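Copper-containing nitrite reductase (Thermus scotoductus, PDB 6HBE) probably reduces nitrite to nitric oxide, drawing electrons from cytochrome c through its bound copper ions. Local coordinates at residues 390-395 with 403-408. Sequence-based numbering, arbitrary orientation.
Sequences HDAVVI and FVTPKL. With CU (copper (II) ion), chain L.
CG2 of Val-394 sits over the centre of the Phe-403 ring, 3.6 Å from the centroid, a CH-pi contact in which the side chains cross at about a right angle. It joins residues 390-395, which run into the edge strand 393-398 of the cupredoxin domain, to the antiparallel loop 403-408 before strand 413-417. Phe-403 has CG between its backbone N and carbonyl carbon (chi1 58°), which brings the ring beneath that methyl, while CE1 reaches Ala-392 CB. CG1 of Val-393 presses tightly on CG2 of Val-404, 3.5 Å away. The register then slips by one residue, and the Thr-405 hydroxyl replaces a backbone acceptor: OG1 accepts from Ala-392 N at 3.0 Å and donates to Pro-406 O at 2.8 Å. A valine here would probably leave Ala-392 N without its acceptor and Pro-406 O without this donor. Asp-391 and Lys-407 run side by side without a salt bridge; Asp-391 OD2 is instead hydrogen-bonded to Ser-429 OG and a water shared with Thr-405 O. A nearly straight 2.8 Å bond joins Leu-408 N to His-390 O. His-390 CB points away from 403-408; ND1 binds copper with Cys-428, His-431 and Met-434, as in type 1 centres, and NE2 is hydrogen-bonded to Asp-377 OD2.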
ATOM      1  N   HIS C 390      18.166 -13.894 -14.284  1.00 22.59           N
ATOM      2  CA  HIS C 390      18.518 -14.934 -13.317  1.00 24.83           C
ATOM      3  C   HIS C 390      18.628 -16.297 -13.979  1.00 26.70           C
ATOM      4  O   HIS C 390      17.987 -16.554 -15.019  1.00 26.56           O
ATOM      5  CB  HIS C 390      17.457 -15.083 -12.214  1.00 25.34           C
ATOM      6  CG  HIS C 390      17.192 -13.821 -11.476  1.00 24.73           C
ATOM      7  ND1 HIS C 390      18.139 -13.234 -10.670  1.00 26.50           N
ATOM      8  CD2 HIS C 390      16.113 -13.003 -11.460  1.00 25.69           C
ATOM      9  CE1 HIS C 390      17.646 -12.113 -10.168  1.00 25.59           C
ATOM     10  NE2 HIS C 390      16.417 -11.950 -10.627  1.00 24.46           N
ATOM     11  N   ASP C 391      19.394 -17.178 -13.322  1.00 28.76           N
ATOM     12  CA  ASP C 391      19.366 -18.610 -13.601  1.00 28.79           C
ATOM     13  C   ASP C 391      19.239 -19.349 -12.285  1.00 30.35           C
ATOM     14  O   ASP C 391      19.156 -18.728 -11.196  1.00 27.77           O
ATOM     15  CB  ASP C 391      20.597 -19.049 -14.454  1.00 29.82           C
ATOM     16  CG  ASP C 391      21.960 -18.897 -13.726  1.00 32.85           C
ATOM     17  OD1 ASP C 391      22.029 -18.833 -12.477  1.00 30.12           O
ATOM     18  OD2 ASP C 391      23.006 -18.891 -14.429  1.00 33.42           O
ATOM     19  N   ALA C 392      19.192 -20.679 -12.365  1.00 28.58           N
ATOM     20  CA  ALA C 392      19.237 -21.519 -11.180  1.00 28.55           C
ATOM     21  C   ALA C 392      20.266 -22.640 -11.449  1.00 31.30           C
ATOM     22  O   ALA C 392      20.112 -23.354 -12.439  1.00 31.43           O
ATOM     23  CB  ALA C 392      17.868 -22.114 -10.901  1.00 29.40           C
ATOM     24  N   VAL C 393      21.277 -22.768 -10.577  1.00 31.30           N
ATOM     25  CA  VAL C 393      22.408 -23.740 -10.724  1.00 30.92           C
ATOM     26  C   VAL C 393      22.622 -24.498  -9.396  1.00 31.19           C
ATOM     27  O   VAL C 393      22.853 -23.889  -8.339  1.00 28.32           O
ATOM     28  CB  VAL C 393      23.731 -23.040 -11.175  1.00 35.05           C
ATOM     29  CG1 VAL C 393      23.504 -22.123 -12.367  1.00 38.51           C
ATOM     30  CG2 VAL C 393      24.381 -22.215 -10.066  1.00 38.05           C
ATOM     31  N   VAL C 394      22.508 -25.825  -9.420  1.00 31.57           N
ATOM     32  CA  VAL C 394      22.704 -26.610  -8.201  1.00 33.39           C
ATOM     33  C   VAL C 394      24.170 -26.534  -7.751  1.00 35.04           C
ATOM     34  O   VAL C 394      25.090 -26.673  -8.582  1.00 34.79           O
ATOM     35  CB  VAL C 394      22.269 -28.066  -8.388  1.00 33.62           C
ATOM     36  CG1 VAL C 394      22.630 -28.915  -7.169  1.00 36.39           C
ATOM     37  CG2 VAL C 394      20.783 -28.136  -8.627  1.00 35.93           C
ATOM     38  N   ILE C 395      24.378 -26.293  -6.456  1.00 35.06           N
ATOM     39  CA  ILE C 395      25.729 -26.276  -5.869  1.00 34.65           C
ATOM     40  C   ILE C 395      25.933 -27.240  -4.679  1.00 37.61           C
ATOM     41  O   ILE C 395      27.032 -27.285  -4.120  1.00 34.84           O
ATOM     42  CB  ILE C 395      26.170 -24.845  -5.481  1.00 36.82           C
ATOM     43  CG1 ILE C 395      25.194 -24.200  -4.484  1.00 37.56           C
ATOM     44  CG2 ILE C 395      26.306 -23.996  -6.736  1.00 35.98           C
ATOM     45  CD1 ILE C 395      25.871 -23.381  -3.405  1.00 41.85           C
ATOM     46  N   PHE C 403      20.904 -29.767 -11.814  1.00 38.33           N
ATOM     47  CA  PHE C 403      20.384 -29.037 -12.974  1.00 35.17           C
ATOM     48  C   PHE C 403      21.040 -27.675 -13.091  1.00 33.59           C
ATOM     49  O   PHE C 403      21.659 -27.177 -12.124  1.00 31.01           O
ATOM     50  CB  PHE C 403      18.851 -28.923 -12.921  1.00 35.91           C
ATOM     51  CG  PHE C 403      18.311 -28.240 -11.663  1.00 35.02           C
ATOM     52  CD1 PHE C 403      18.217 -26.837 -11.583  1.00 33.43           C
ATOM     53  CD2 PHE C 403      17.878 -28.992 -10.578  1.00 33.16           C
ATOM     54  CE1 PHE C 403      17.728 -26.222 -10.437  1.00 30.74           C
ATOM     55  CE2 PHE C 403      17.376 -28.372  -9.428  1.00 35.04           C
ATOM     56  CZ  PHE C 403      17.307 -26.977  -9.366  1.00 32.36           C
ATOM     57  N   VAL C 404      20.950 -27.123 -14.300  1.00 33.14           N
ATOM     58  CA  VAL C 404      21.353 -25.755 -14.591  1.00 34.98           C
ATOM     59  C   VAL C 404      20.348 -25.223 -15.607  1.00 36.66           C
ATOM     60  O   VAL C 404      20.093 -25.882 -16.629  1.00 35.10           O
ATOM     61  CB  VAL C 404      22.851 -25.618 -15.044  1.00 35.51           C
ATOM     62  CG1 VAL C 404      23.158 -26.362 -16.338  1.00 37.73           C
ATOM     63  CG2 VAL C 404      23.249 -24.149 -15.184  1.00 36.06           C
ATOM     64  N   THR C 405      19.725 -24.064 -15.323  1.00 32.65           N
ATOM     65  CA  THR C 405      18.751 -23.499 -16.248  1.00 29.74           C
ATOM     66  C   THR C 405      19.522 -22.525 -17.090  1.00 27.40           C
ATOM     67  O   THR C 405      20.585 -22.071 -16.683  1.00 28.81           O
ATOM     68  CB  THR C 405      17.575 -22.744 -15.553  1.00 30.78           C
ATOM     69  OG1 THR C 405      18.046 -21.474 -15.067  1.00 30.56           O
ATOM     70  CG2 THR C 405      16.998 -23.566 -14.427  1.00 31.31           C
ATOM     71  N   PRO C 406      18.996 -22.182 -18.265  1.00 26.77           N
ATOM     72  CA  PRO C 406      19.481 -20.970 -18.962  1.00 28.25           C
ATOM     73  C   PRO C 406      19.273 -19.672 -18.151  1.00 27.42           C
ATOM     74  O   PRO C 406      18.552 -19.665 -17.156  1.00 30.03           O
ATOM     75  CB  PRO C 406      18.638 -20.921 -20.257  1.00 28.41           C
ATOM     76  CG  PRO C 406      17.765 -22.127 -20.272  1.00 29.21           C
ATOM     77  CD  PRO C 406      17.877 -22.838 -18.962  1.00 29.64           C
ATOM     78  N   LYS C 407      19.895 -18.585 -18.585  1.00 29.52           N
ATOM     79  CA  LYS C 407      19.652 -17.274 -17.978  1.00 31.49           C
ATOM     80  C   LYS C 407      18.352 -16.695 -18.579  1.00 29.92           C
ATOM     81  O   LYS C 407      18.224 -16.543 -19.781  1.00 30.63           O
ATOM     82  CB  LYS C 407      20.846 -16.354 -18.175  1.00 32.32           C
ATOM     83  CG  LYS C 407      22.043 -16.806 -17.329  1.00 34.75           C
ATOM     84  CD  LYS C 407      23.329 -16.123 -17.726  1.00 36.43           C
ATOM     85  CE  LYS C 407      24.517 -16.724 -16.996  1.00 38.87           C
ATOM     86  NZ  LYS C 407      25.715 -15.862 -17.188  1.00 41.89           N
ATOM     87  N   LEU C 408      17.374 -16.451 -17.725  1.00 29.08           N
ATOM     88  CA  LEU C 408      16.017 -16.064 -18.151  1.00 27.33           C
ATOM     89  C   LEU C 408      15.837 -14.547 -18.033  1.00 27.59           C
ATOM     90  O   LEU C 408      16.173 -13.953 -16.985  1.00 25.10           O
ATOM     91  CB  LEU C 408      14.995 -16.759 -17.274  1.00 27.18           C
ATOM     92  CG  LEU C 408      15.030 -18.296 -17.242  1.00 28.75           C
ATOM     93  CD1 LEU C 408      13.933 -18.812 -16.321  1.00 27.98           C
ATOM     94  CD2 LEU C 408      14.863 -18.883 -18.649  1.00 27.94           C
TER
HETATM   95 CU    CU L 500      20.074 -13.712 -10.189  1.00 26.91          CU
HETATM   96  O   HOH W   1      23.156 -20.396 -16.724  1.00 36.79           O